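Local coordinates for protein transcriptional regulator, TetR family (Myxococcus xanthus, PDB 5K7F) that probably represses transcription by binding operator DNA as a TetR-type regulator, responding to isovaleryl coenzyme A in the control of its alternative biosynthesis, at residues A[17-22]-A[68-73]; A[38-43]-A[48-53]; A[101-106]-A[111-116]. All blocks are in the same frame, centred on the assembly; numbering follows the deposited sequence.

Contact 1: A[17-22]-A[68-73]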
ATOM      1  N   ARG A  17      -5.841  25.125  15.162  1.00 25.20           N
ATOM      2  CA  ARG A  17      -6.909  25.397  14.202  1.00 22.74           C
ATOM      3  C   ARG A  17      -6.430  25.060  12.807  1.00 17.99           C
ATOM      4  O   ARG A  17      -7.203  24.654  11.963  1.00 18.79           O
ATOM      5  CB  ARG A  17      -7.350  26.867  14.231  1.00 28.50           C
ATOM      6  CG  ARG A  17      -8.733  27.063  13.607  1.00 47.19           C
ATOM      7  CD  ARG A  17      -9.010  28.480  13.112  1.00 53.05           C
ATOM      8  NE  ARG A  17     -10.390  28.584  12.637  1.00 58.89           N
ATOM      9  CZ  ARG A  17     -11.021  29.723  12.361  1.00 59.88           C
ATOM     10  NH1 ARG A  17     -10.412  30.896  12.504  1.00 54.28           N
ATOM     11  NH2 ARG A  17     -12.279  29.688  11.939  1.00 55.80           N
ATOM     12  N   TYR A  18      -5.144  25.313  12.599  1.00 15.48           N
ATOM     13  CA  TYR A  18      -4.496  24.991  11.335  1.00 19.95           C
ATOM     14  C   TYR A  18      -4.539  23.486  11.057  1.00 21.45           C
ATOM     15  O   TYR A  18      -4.860  23.063   9.937  1.00 16.91           O
ATOM     16  CB  TYR A  18      -3.060  25.530  11.373  1.00 16.43           C
ATOM     17  CG  TYR A  18      -2.224  25.202  10.150  1.00 18.48           C
ATOM     18  CD1 TYR A  18      -2.407  25.855   8.932  1.00 17.96           C
ATOM     19  CD2 TYR A  18      -1.214  24.274  10.240  1.00 18.10           C
ATOM     20  CE1 TYR A  18      -1.624  25.533   7.829  1.00 27.93           C
ATOM     21  CE2 TYR A  18      -0.436  23.948   9.153  1.00 22.02           C
ATOM     22  CZ  TYR A  18      -0.628  24.584   7.961  1.00 25.33           C
ATOM     23  OH  TYR A  18       0.187  24.224   6.920  1.00 34.68           O
ATOM     24  N   ARG A  19      -4.237  22.657  12.073  1.00 22.65           N
ATOM     25  CA  ARG A  19      -4.257  21.206  11.892  1.00 17.21           C
ATOM     26  C   ARG A  19      -5.674  20.696  11.622  1.00 18.37           C
ATOM     27  O   ARG A  19      -5.870  19.777  10.817  1.00 16.12           O
ATOM     28  CB  ARG A  19      -3.646  20.522  13.125  1.00 18.08           C
ATOM     29  CG  ARG A  19      -2.144  20.742  13.207  1.00 21.46           C
ATOM     30  CD  ARG A  19      -1.481  20.001  14.346  1.00 22.14           C
ATOM     31  NE  ARG A  19      -0.024  20.100  14.239  1.00 21.64           N
ATOM     32  CZ  ARG A  19       0.835  19.360  14.944  1.00 21.53           C
ATOM     33  NH1 ARG A  19       0.388  18.481  15.843  1.00 25.82           N
ATOM     34  NH2 ARG A  19       2.139  19.517  14.770  1.00 21.53           N
ATOM     35  N   ALA A  20      -6.671  21.287  12.287  1.00 19.01           N
ATOM     36  CA  ALA A  20      -8.066  20.936  12.036  1.00 15.02           C
ATOM     37  C   ALA A  20      -8.458  21.206  10.586  1.00 18.74           C
ATOM     38  O   ALA A  20      -9.161  20.402   9.960  1.00 16.89           O
ATOM     39  CB  ALA A  20      -8.963  21.725  13.010  1.00 18.76           C
ATOM     40  N   ILE A  21      -8.006  22.333  10.027  1.00 15.93           N
ATOM     41  CA  ILE A  21      -8.237  22.616   8.619  1.00 14.11           C
ATOM     42  C   ILE A  21      -7.653  21.503   7.761  1.00 10.29           C
ATOM     43  O   ILE A  21      -8.298  21.002   6.840  1.00 11.91           O
ATOM     44  CB  ILE A  21      -7.631  23.978   8.236  1.00 17.07           C
ATOM     45  CG1 ILE A  21      -8.399  25.118   8.897  1.00 19.85           C
ATOM     46  CG2 ILE A  21      -7.640  24.194   6.730  1.00 14.80           C
ATOM     47  CD1 ILE A  21      -7.725  26.460   8.674  1.00 17.45           C
ATOM     48  N   LEU A  22      -6.398  21.112   8.047  1.00 13.45           N
ATOM     49  CA  LEU A  22      -5.729  20.123   7.193  1.00  9.06           C
ATOM     50  C   LEU A  22      -6.408  18.760   7.273  1.00 11.08           C
ATOM     51  O   LEU A  22      -6.493  18.039   6.258  1.00 11.47           O
ATOM     52  CB  LEU A  22      -4.259  19.965   7.574  1.00  8.56           C
ATOM     53  CG  LEU A  22      -3.382  21.203   7.517  1.00 11.28           C
ATOM     54  CD1 LEU A  22      -1.972  20.879   7.855  1.00 11.96           C
ATOM     55  CD2 LEU A  22      -3.468  21.880   6.169  1.00 13.05           C
ATOM     56  N   MET A  68       0.870  16.993   3.473  1.00 11.73           N
ATOM     57  CA  MET A  68       1.961  16.027   3.482  1.00  8.83           C
ATOM     58  C   MET A  68       3.006  16.359   4.557  1.00 12.48           C
ATOM     59  O   MET A  68       3.507  15.466   5.247  1.00 11.91           O
ATOM     60  CB  MET A  68       2.541  15.908   2.060  1.00 10.47           C
ATOM     61  CG  MET A  68       1.511  15.359   1.079  1.00 19.05           C
ATOM     62  SD  MET A  68       2.174  15.115  -0.596  1.00 32.93           S
ATOM     63  CE  MET A  68       3.202  13.705  -0.258  1.00 28.02           C
ATOM     64  N   ASN A  69       3.335  17.628   4.753  1.00  9.48           N
ATOM     65  CA  ASN A  69       4.237  17.995   5.839  0.56 14.77           C
ATOM     66  C   ASN A  69       3.625  17.697   7.203  1.00 11.85           C
ATOM     67  O   ASN A  69       4.334  17.309   8.142  1.00 11.88           O
ATOM     68  CB  ASN A  69       4.589  19.471   5.743  0.56 11.31           C
ATOM     69  CG  ASN A  69       5.815  19.713   4.907  0.56 15.37           C
ATOM     70  OD1 ASN A  69       6.745  18.891   4.857  0.56 17.89           O
ATOM     71  ND2 ASN A  69       5.855  20.865   4.291  0.56 14.18           N
ATOM     72  N   TYR A  70       2.313  17.877   7.328  1.00  7.66           N
ATOM     73  CA  TYR A  70       1.648  17.545   8.583  1.00 10.55           C
ATOM     74  C   TYR A  70       1.750  16.049   8.833  1.00  9.65           C
ATOM     75  O   TYR A  70       2.029  15.616   9.959  1.00 10.61           O
ATOM     76  CB  TYR A  70       0.189  17.992   8.538  1.00  8.97           C
ATOM     77  CG  TYR A  70      -0.626  17.690   9.812  1.00 11.03           C
ATOM     78  CD1 TYR A  70      -0.057  17.747  11.065  1.00  9.61           C
ATOM     79  CD2 TYR A  70      -1.964  17.326   9.733  1.00 12.93           C
ATOM     80  CE1 TYR A  70      -0.780  17.453  12.201  1.00 19.16           C
ATOM     81  CE2 TYR A  70      -2.687  17.032  10.887  1.00 11.03           C
ATOM     82  CZ  TYR A  70      -2.095  17.094  12.092  1.00 15.71           C
ATOM     83  OH  TYR A  70      -2.800  16.801  13.248  1.00 14.03           O
ATOM     84  N   GLY A  71       1.617  15.246   7.765  1.00 11.71           N
ATOM     85  CA  GLY A  71       1.737  13.808   7.925  1.00  7.88           C
ATOM     86  C   GLY A  71       3.113  13.411   8.424  1.00 10.17           C
ATOM     87  O   GLY A  71       3.267  12.489   9.236  1.00  8.68           O
ATOM     88  N   MET A  72       4.148  14.068   7.925  1.00 10.62           N
ATOM     89  CA  MET A  72       5.474  13.716   8.443  1.00 11.32           C
ATOM     90  C   MET A  72       5.683  14.213   9.867  1.00  8.78           C
ATOM     91  O   MET A  72       6.427  13.591  10.634  1.00 10.41           O
ATOM     92  CB  MET A  72       6.557  14.267   7.538  1.00 11.20           C
ATOM     93  CG  MET A  72       6.675  13.543   6.164  1.00  8.99           C
ATOM     94  SD  MET A  72       6.518  11.735   6.210  1.00 18.33           S
ATOM     95  CE  MET A  72       7.906  11.266   7.249  1.00 16.40           C
ATOM     96  N   ASP A  73       5.091  15.356  10.219  1.00  8.38           N
ATOM     97  CA  ASP A  73       5.068  15.812  11.609  1.00 10.80           C
ATOM     98  C   ASP A  73       4.401  14.783  12.501  1.00 10.99           C
ATOM     99  O   ASP A  73       4.803  14.592  13.660  1.00 12.90           O
ATOM    100  CB  ASP A  73       4.320  17.136  11.732  1.00 11.05           C
ATOM    101  CG  ASP A  73       5.117  18.316  11.272  1.00 16.14           C
ATOM    102  OD1 ASP A  73       6.325  18.186  11.078  1.00 15.31           O
ATOM    103  OD2 ASP A  73       4.512  19.413  11.169  1.00 18.33           O
TER
HETATM  104  O   HOH W   1      -1.884  16.710  16.010  1.00 25.35           O
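R19 lays its aliphatic chain across one face of the Y70 ring, an instructive case of an arginine that packs through its methylenes and keeps its charged end for other partners. The two side chains run at about a right angle. R19 CG stands 4.1 Å from the centroid of the Y70 ring in a CH-pi contact, and R19 CD comes within 3.4 Å of Y70 CE1. Further out, Y70 CE1 lies 3.3 Å above the guanidinium plane of R19, toward the rim, but the two planes are 43° apart and do not stack. L22 touches the base of the same aromatic side chain, its CD1 3.7 Å from Y70 CB. The ring is sent toward helix 18-32 by a first torsion of 180°, which puts CG opposite the backbone N of Y70.

A water lying in the ring plane at its edge joins the polar ends: R19 NH1 donates to it over 2.9 Å, and it donates to Y70 OH. That hydroxyl is also hydrogen-bonded to E23. The guanidinium forms a salt bridge with E77, while D73 OD2 stays 4.3 Å from R19 NH2, beyond a salt bridge, where a longer-range attraction is likely; D73 is itself paired with R133. A leucine in place of Y70 would probably strip R19 of the flat surface under its methylenes and leave E23 and the bridging water without their hydroxyl partner.

The segments' helix axes approach to 11.0 Å at 113°, so long side chains must bridge the separation. Helix 18-32 thus rests on the long helix 60-83, with L22 also packed on L63, A66 and I67, and helix 125-150 meets helix 60-83 through N69 and M72.

Contact 2: A[38-43]-A[48-53]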
ATOM      1  N   SER A  38     -12.630  21.779  -3.885  1.00 20.67           N
ATOM      2  CA  SER A  38     -12.258  23.174  -4.065  1.00 24.97           C
ATOM      3  C   SER A  38     -12.003  23.874  -2.729  1.00 21.39           C
ATOM      4  O   SER A  38     -12.454  23.446  -1.659  1.00 14.97           O
ATOM      5  CB  SER A  38     -13.357  23.914  -4.830  1.00 20.96           C
ATOM      6  OG  SER A  38     -14.416  24.265  -3.944  1.00 20.90           O
ATOM      7  N   MET A  39     -11.266  24.987  -2.813  1.00 15.30           N
ATOM      8  CA  MET A  39     -10.973  25.753  -1.617  1.00 22.66           C
ATOM      9  C   MET A  39     -12.253  26.303  -1.011  1.00 16.30           C
ATOM     10  O   MET A  39     -12.380  26.371   0.210  1.00 17.08           O
ATOM     11  CB  MET A  39      -9.980  26.867  -1.958  1.00 31.06           C
ATOM     12  CG  MET A  39      -8.616  26.349  -2.433  1.00 19.26           C
ATOM     13  SD  MET A  39      -7.696  25.302  -1.239  1.00 24.13           S
ATOM     14  CE  MET A  39      -7.399  26.399   0.126  1.00 26.28           C
ATOM     15  N   GLN A  40     -13.240  26.638  -1.852  1.00 21.93           N
ATOM     16  CA  GLN A  40     -14.528  27.082  -1.336  1.00 22.96           C
ATOM     17  C   GLN A  40     -15.219  25.958  -0.570  1.00 19.70           C
ATOM     18  O   GLN A  40     -15.728  26.172   0.535  1.00 15.97           O
ATOM     19  CB  GLN A  40     -15.383  27.605  -2.494  1.00 24.64           C
ATOM     20  CG  GLN A  40     -16.866  27.780  -2.232  1.00 30.83           C
ATOM     21  CD  GLN A  40     -17.598  28.317  -3.471  1.00 40.81           C
ATOM     22  OE1 GLN A  40     -17.285  29.402  -3.966  1.00 40.25           O
ATOM     23  NE2 GLN A  40     -18.555  27.547  -3.981  1.00 46.35           N
ATOM     24  N   GLU A  41     -15.192  24.741  -1.105  1.00 16.02           N
ATOM     25  CA  GLU A  41     -15.787  23.612  -0.382  1.00 15.93           C
ATOM     26  C   GLU A  41     -15.057  23.341   0.925  1.00 13.95           C
ATOM     27  O   GLU A  41     -15.679  23.002   1.941  1.00 17.87           O
ATOM     28  CB  GLU A  41     -15.764  22.362  -1.266  1.00 24.93           C
ATOM     29  CG  GLU A  41     -16.586  22.493  -2.545  1.00 21.51           C
ATOM     30  CD  GLU A  41     -16.535  21.264  -3.423  1.00 28.60           C
ATOM     31  OE1 GLU A  41     -15.459  20.647  -3.549  1.00 31.29           O
ATOM     32  OE2 GLU A  41     -17.594  20.918  -3.982  1.00 29.74           O
ATOM     33  N   ILE A  42     -13.730  23.485   0.926  1.00 14.83           N
ATOM     34  CA  ILE A  42     -12.984  23.301   2.163  1.00 14.06           C
ATOM     35  C   ILE A  42     -13.359  24.351   3.177  1.00 18.72           C
ATOM     36  O   ILE A  42     -13.532  24.046   4.360  1.00 15.62           O
ATOM     37  CB  ILE A  42     -11.475  23.317   1.903  1.00 13.88           C
ATOM     38  CG1 ILE A  42     -11.094  22.145   1.024  1.00 21.25           C
ATOM     39  CG2 ILE A  42     -10.724  23.302   3.260  1.00 18.57           C
ATOM     40  CD1 ILE A  42      -9.739  22.285   0.514  1.00 18.04           C
ATOM     41  N   ALA A  43     -13.466  25.607   2.753  1.00 16.57           N
ATOM     42  CA  ALA A  43     -13.856  26.636   3.700  1.00 12.26           C
ATOM     43  C   ALA A  43     -15.204  26.306   4.326  1.00 12.23           C
ATOM     44  O   ALA A  43     -15.362  26.379   5.543  1.00 19.41           O
ATOM     45  CB  ALA A  43     -13.899  28.001   3.025  1.00 12.68           C
ATOM     46  N   MET A  48     -15.688  28.180   7.868  1.00 21.44           N
ATOM     47  CA  MET A  48     -14.875  29.395   7.849  1.00 21.52           C
ATOM     48  C   MET A  48     -15.252  30.258   6.649  1.00 14.72           C
ATOM     49  O   MET A  48     -15.796  29.773   5.664  1.00 18.55           O
ATOM     50  CB  MET A  48     -13.372  29.090   7.760  1.00 21.18           C
ATOM     51  CG  MET A  48     -12.839  28.355   8.901  1.00 22.35           C
ATOM     52  SD  MET A  48     -11.143  27.886   8.548  1.00 25.00           S
ATOM     53  CE  MET A  48     -10.280  29.415   8.820  1.00 22.67           C
ATOM     54  N   THR A  49     -15.022  31.564   6.763  1.00 20.69           N
ATOM     55  CA  THR A  49     -15.079  32.380   5.567  1.00 19.01           C
ATOM     56  C   THR A  49     -13.912  32.017   4.667  1.00 16.39           C
ATOM     57  O   THR A  49     -12.886  31.508   5.132  1.00 16.91           O
ATOM     58  CB  THR A  49     -14.989  33.868   5.902  1.00 16.74           C
ATOM     59  OG1 THR A  49     -13.704  34.128   6.479  1.00 20.13           O
ATOM     60  CG2 THR A  49     -16.046  34.266   6.885  1.00 18.47           C
ATOM     61  N   LYS A  50     -14.071  32.303   3.371  1.00 15.31           N
ATOM     62  CA  LYS A  50     -12.955  32.175   2.437  1.00 15.96           C
ATOM     63  C   LYS A  50     -11.768  33.016   2.882  1.00 13.73           C
ATOM     64  O   LYS A  50     -10.604  32.621   2.711  1.00 14.14           O
ATOM     65  CB  LYS A  50     -13.378  32.590   1.024  1.00 16.36           C
ATOM     66  CG  LYS A  50     -14.498  31.748   0.401  1.00 19.78           C
ATOM     67  CD  LYS A  50     -14.403  31.687  -1.120  1.00 29.22           C
ATOM     68  CE  LYS A  50     -15.511  32.456  -1.794  1.00 35.91           C
ATOM     69  NZ  LYS A  50     -15.783  31.906  -3.149  1.00 40.91           N
ATOM     70  N   ALA A  51     -12.046  34.195   3.458  1.00 18.99           N
ATOM     71  CA  ALA A  51     -10.971  35.035   3.964  1.00 18.54           C
ATOM     72  C   ALA A  51     -10.222  34.349   5.099  1.00 15.53           C
ATOM     73  O   ALA A  51      -8.982  34.393   5.159  1.00 15.19           O
ATOM     74  CB  ALA A  51     -11.538  36.376   4.421  1.00 17.41           C
ATOM     75  N   GLY A  52     -10.956  33.690   5.999  1.00 16.82           N
ATOM     76  CA  GLY A  52     -10.318  33.046   7.134  1.00 19.33           C
ATOM     77  C   GLY A  52      -9.499  31.846   6.706  1.00 18.25           C
ATOM     78  O   GLY A  52      -8.387  31.641   7.199  1.00 20.72           O
ATOM     79  N   LEU A  53     -10.020  31.058   5.759  1.00 18.03           N
ATOM     80  CA  LEU A  53      -9.214  29.970   5.184  1.00 12.95           C
ATOM     81  C   LEU A  53      -7.966  30.523   4.524  1.00 17.84           C
ATOM     82  O   LEU A  53      -6.851  30.059   4.793  1.00 15.26           O
ATOM     83  CB  LEU A  53     -10.027  29.141   4.181  1.00 12.27           C
ATOM     84  CG  LEU A  53      -9.267  27.987   3.511  1.00 15.70           C
ATOM     85  CD1 LEU A  53      -8.563  27.047   4.547  1.00 16.74           C
ATOM     86  CD2 LEU A  53     -10.196  27.205   2.615  1.00 12.57           C
TER
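L53 pushes its CD2 methyl against the first turn of helix 39-45, between M39 and A43, where side chains and backbone together receive it. This is the tight half of the contact. L53 CD2 sits 3.4 Å from M39 O and 3.6 Å from A43 N, with the methyl of A43 packed beside it. M39 CE meets the same methyl at 3.8 Å, reached by a chain folded at both chi2 and chi3, and I42 contributes CG2 from another direction. L53 can insert this way because its first torsion, 179°, carries CG opposite the backbone N. At the turn, M48 N donates to A43 O over 3.0 Å in a nearly straight bond, tilted out of the carbonyl plane.

The outer half is looser and polar. K50 NZ donates to Q40 OE1 at 3.0 Å, in the carbonyl plane and on a lone pair, but the two meet through long, solvent-exposed chains.

Separate from both halves are the caps that position the two helices. S38 and E41 form a capping box, in which S38 OG accepts from E41 N and E41 OE1 from S38 N; T49 OG1 caps the second helix by accepting from G52 N at 2.8 Å.

Two short helices joined by a tight turn and locked by apolar residues are the helix-turn-helix that the sequence predicts here, with helix 50-56 in the place of the DNA-recognition helix of TetR relatives. Helix 60-83 lies under M39 and I42 through L63, and helix 18-32 closes the unit, L28 meeting I42 while I21 touches both M48 and L53.

Contact 3: A[101-106]-A[111-116]; sequences ILLVTR and EVIIIL
L103 and I113 meet branch to branch, their side chains crossing at about a right angle, and carry most of an entirely apolar contact. L103 CD1 is 3.8 Å from I113 CD1, and L103 CG lies 3.9 Å from I113 CG1; both leucine methyls and CG rest on the CG1-CD1 arm of I113. That arm is bent: chi1 of -55° and chi2 of -59° fold CD1 of I113 back toward the leucine. The other branch, I113 CG2, turns to V104, but its 4.4 Å to V104 CG2 makes this a slack, secondary touch. All three residues are buried.

Helices 89-105 and 110-117 are consecutive and pack around the short connection between them, in the all-helical C-terminal domain of the TetR family, which in relatives binds the ligand and probably does so here. The nearest CA pair is V104 and I113, 6.6 Å apart.

Hydrogen bonding serves the helix end and its turn. L102 O accepts from two amides, T105 N at 3.0 Å and R106 N at 2.9 Å, as the helix tightens before R106 leaves it. T105 OG1 folds back to donate to I101 O over 2.8 Å, coming in bent at 133° at the oxygen and tilted from the carbonyl plane. In the connection, S109 OG is hydrogen-bonded to L103 O. Separately, within 101-106, the flat guanidinium of R106 lies over L102 CB. Beyond the pair, I101 packs on A189 and M192 of helix 185-196, while I115 and L116 reach helix 60-83 at L64, M72 and F75.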
ATOM      1  N   ILE A 101       0.989   1.496  13.415  1.00  4.81           N
ATOM      2  CA  ILE A 101      -0.310   0.943  13.067  1.00  5.00           C
ATOM      3  C   ILE A 101      -1.412   1.809  13.653  1.00 10.10           C
ATOM      4  O   ILE A 101      -2.457   2.038  13.026  1.00 12.32           O
ATOM      5  CB  ILE A 101      -0.418  -0.514  13.550  1.00 15.52           C
ATOM      6  CG1 ILE A 101       0.462  -1.427  12.713  1.00  5.01           C
ATOM      7  CG2 ILE A 101      -1.879  -1.037  13.463  1.00 11.73           C
ATOM      8  CD1 ILE A 101       0.712  -2.789  13.319  1.00  5.63           C
ATOM      9  N   LEU A 102      -1.191   2.296  14.859  1.00  6.21           N
ATOM     10  CA  LEU A 102      -2.156   3.210  15.462  1.00  9.07           C
ATOM     11  C   LEU A 102      -2.251   4.512  14.656  1.00 11.12           C
ATOM     12  O   LEU A 102      -3.346   4.997  14.365  1.00  9.28           O
ATOM     13  CB  LEU A 102      -1.803   3.463  16.944  1.00  9.06           C
ATOM     14  CG  LEU A 102      -1.821   2.247  17.919  1.00  6.69           C
ATOM     15  CD1 LEU A 102      -1.359   2.643  19.300  1.00 14.75           C
ATOM     16  CD2 LEU A 102      -3.169   1.529  17.919  1.00  9.08           C
ATOM     17  N   LEU A 103      -1.123   5.104  14.278  1.00  8.22           N
ATOM     18  CA  LEU A 103      -1.185   6.307  13.444  1.00 10.64           C
ATOM     19  C   LEU A 103      -1.994   6.096  12.151  1.00  6.53           C
ATOM     20  O   LEU A 103      -2.698   6.999  11.691  1.00  7.87           O
ATOM     21  CB  LEU A 103       0.238   6.759  13.109  1.00  9.40           C
ATOM     22  CG  LEU A 103       0.375   7.855  12.060  1.00  8.75           C
ATOM     23  CD1 LEU A 103      -0.220   9.130  12.523  1.00 13.45           C
ATOM     24  CD2 LEU A 103       1.840   8.093  11.717  1.00 10.78           C
ATOM     25  N   VAL A 104      -1.946   4.894  11.583  1.00  7.04           N
ATOM     26  CA  VAL A 104      -2.619   4.592  10.334  1.00 10.06           C
ATOM     27  C   VAL A 104      -4.108   4.410  10.523  1.00  9.40           C
ATOM     28  O   VAL A 104      -4.878   4.628   9.573  1.00 10.77           O
ATOM     29  CB  VAL A 104      -1.964   3.333   9.744  1.00  9.17           C
ATOM     30  CG1 VAL A 104      -2.843   2.676   8.765  1.00 14.54           C
ATOM     31  CG2 VAL A 104      -0.642   3.724   9.061  1.00 12.48           C
ATOM     32  N   THR A 105      -4.541   4.020  11.738  1.00  8.12           N
ATOM     33  CA  THR A 105      -5.910   3.571  11.959  1.00  6.29           C
ATOM     34  C   THR A 105      -6.740   4.523  12.777  1.00 12.72           C
ATOM     35  O   THR A 105      -7.972   4.451  12.679  1.00 14.63           O
ATOM     36  CB  THR A 105      -5.954   2.176  12.610  1.00  8.49           C
ATOM     37  OG1 THR A 105      -5.125   2.090  13.764  1.00 10.11           O
ATOM     38  CG2 THR A 105      -5.477   1.102  11.635  1.00  7.69           C
ATOM     39  N   ARG A 106      -6.113   5.421  13.547  1.00  6.96           N
ATOM     40  CA  ARG A 106      -6.892   6.378  14.344  1.00  9.44           C
ATOM     41  C   ARG A 106      -7.718   7.287  13.428  1.00  9.42           C
ATOM     42  O   ARG A 106      -7.226   7.830  12.435  1.00 12.73           O
ATOM     43  CB  ARG A 106      -5.972   7.208  15.234  1.00  8.21           C
ATOM     44  CG  ARG A 106      -5.264   6.437  16.361  1.00 10.24           C
ATOM     45  CD  ARG A 106      -4.978   7.376  17.605  1.00  9.01           C
ATOM     46  NE  ARG A 106      -4.091   6.776  18.586  1.00 11.90           N
ATOM     47  CZ  ARG A 106      -2.779   6.657  18.453  1.00 16.35           C
ATOM     48  NH1 ARG A 106      -2.169   7.064  17.336  1.00 15.81           N
ATOM     49  NH2 ARG A 106      -2.094   6.094  19.426  1.00 11.08           N
ATOM     50  N   GLU A 111      -6.593   9.911   7.285  1.00 12.30           N
ATOM     51  CA  GLU A 111      -6.644  10.431   5.924  1.00 12.08           C
ATOM     52  C   GLU A 111      -5.427  11.288   5.598  1.00 10.29           C
ATOM     53  O   GLU A 111      -4.969  11.277   4.455  1.00 12.15           O
ATOM     54  CB  GLU A 111      -7.912  11.238   5.688  1.00 15.67           C
ATOM     55  CG  GLU A 111      -9.143  10.371   5.679  1.00 20.87           C
ATOM     56  CD  GLU A 111      -9.891  10.409   6.987  1.00 29.40           C
ATOM     57  OE1 GLU A 111      -9.456  11.120   7.924  1.00 35.85           O
ATOM     58  OE2 GLU A 111     -10.920   9.720   7.074  1.00 34.16           O
ATOM     59  N   VAL A 112      -4.908  12.044   6.578  1.00 12.43           N
ATOM     60  CA  VAL A 112      -3.627  12.742   6.389  1.00 11.09           C
ATOM     61  C   VAL A 112      -2.558  11.755   5.924  1.00 11.77           C
ATOM     62  O   VAL A 112      -1.797  12.025   4.986  1.00 12.00           O
ATOM     63  CB  VAL A 112      -3.214  13.479   7.685  1.00 11.80           C
ATOM     64  CG1 VAL A 112      -1.789  14.063   7.603  1.00 12.38           C
ATOM     65  CG2 VAL A 112      -4.178  14.617   7.984  1.00 12.86           C
ATOM     66  N   ILE A 113      -2.497  10.581   6.547  1.00  8.10           N
ATOM     67  CA  ILE A 113      -1.424   9.646   6.226  1.00 11.24           C
ATOM     68  C   ILE A 113      -1.668   9.006   4.856  1.00 12.22           C
ATOM     69  O   ILE A 113      -0.734   8.732   4.104  1.00 13.25           O
ATOM     70  CB  ILE A 113      -1.294   8.593   7.345  1.00 10.28           C
ATOM     71  CG1 ILE A 113      -1.086   9.251   8.737  1.00  6.88           C
ATOM     72  CG2 ILE A 113      -0.230   7.546   7.022  1.00 12.80           C
ATOM     73  CD1 ILE A 113       0.175  10.171   8.869  1.00 11.44           C
ATOM     74  N   ILE A 114      -2.928   8.733   4.516  1.00 13.77           N
ATOM     75  CA  ILE A 114      -3.239   8.219   3.192  1.00 15.36           C
ATOM     76  C   ILE A 114      -2.732   9.180   2.118  1.00 12.17           C
ATOM     77  O   ILE A 114      -2.139   8.762   1.106  1.00 15.46           O
ATOM     78  CB  ILE A 114      -4.760   7.997   3.091  1.00 13.59           C
ATOM     79  CG1 ILE A 114      -5.151   6.833   4.009  1.00 13.53           C
ATOM     80  CG2 ILE A 114      -5.209   7.789   1.651  1.00 16.49           C
ATOM     81  CD1 ILE A 114      -6.647   6.680   4.147  1.00 11.45           C
ATOM     82  N   ILE A 115      -2.972  10.480   2.312  1.00 11.32           N
ATOM     83  CA  ILE A 115      -2.584  11.435   1.286  1.00 15.70           C
ATOM     84  C   ILE A 115      -1.070  11.510   1.172  1.00 17.35           C
ATOM     85  O   ILE A 115      -0.519  11.641   0.066  1.00 13.08           O
ATOM     86  CB  ILE A 115      -3.223  12.799   1.571  1.00  9.03           C
ATOM     87  CG1 ILE A 115      -4.711  12.731   1.247  1.00 14.28           C
ATOM     88  CG2 ILE A 115      -2.539  13.905   0.783  1.00 10.04           C
ATOM     89  CD1 ILE A 115      -5.492  13.848   1.874  1.00 18.64           C
ATOM     90  N   LEU A 116      -0.377  11.380   2.305  1.00 13.00           N
ATOM     91  CA  LEU A 116       1.083  11.364   2.329  1.00 13.79           C
ATOM     92  C   LEU A 116       1.674  10.357   1.344  1.00 19.13           C
ATOM     93  O   LEU A 116       2.734  10.603   0.752  1.00 16.74           O
ATOM     94  CB  LEU A 116       1.539  11.051   3.745  1.00 23.54           C
ATOM     95  CG  LEU A 116       3.024  10.988   3.999  1.00 18.42           C
ATOM     96  CD1 LEU A 116       3.731  12.290   3.582  1.00 13.02           C
ATOM     97  CD2 LEU A 116       3.179  10.706   5.496  1.00 14.33           C
TER

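In the fold
From the N terminus, the first modelled helix, 18-32, waits for helix 60-83 to close the loop of contact 1. Contact 2 is nested inside that loop, pinning helix 39-45 to helix 50-56; I21 touches M48 and L53, so the two contacts share an apolar junction in the predicted DNA-binding end. Helix 60-83 then leads to helix 89-105, and contact 3 closes a loop as short as that of contact 2, in series with the others. It still meets contact 1 in space, where G71 packs on V112 and M72 on L116. Contacts 2 and 3 do not touch, their nearest atoms about 10 Å apart; contact 1 lies against both, joining the helix-turn-helix to the C-terminal domain.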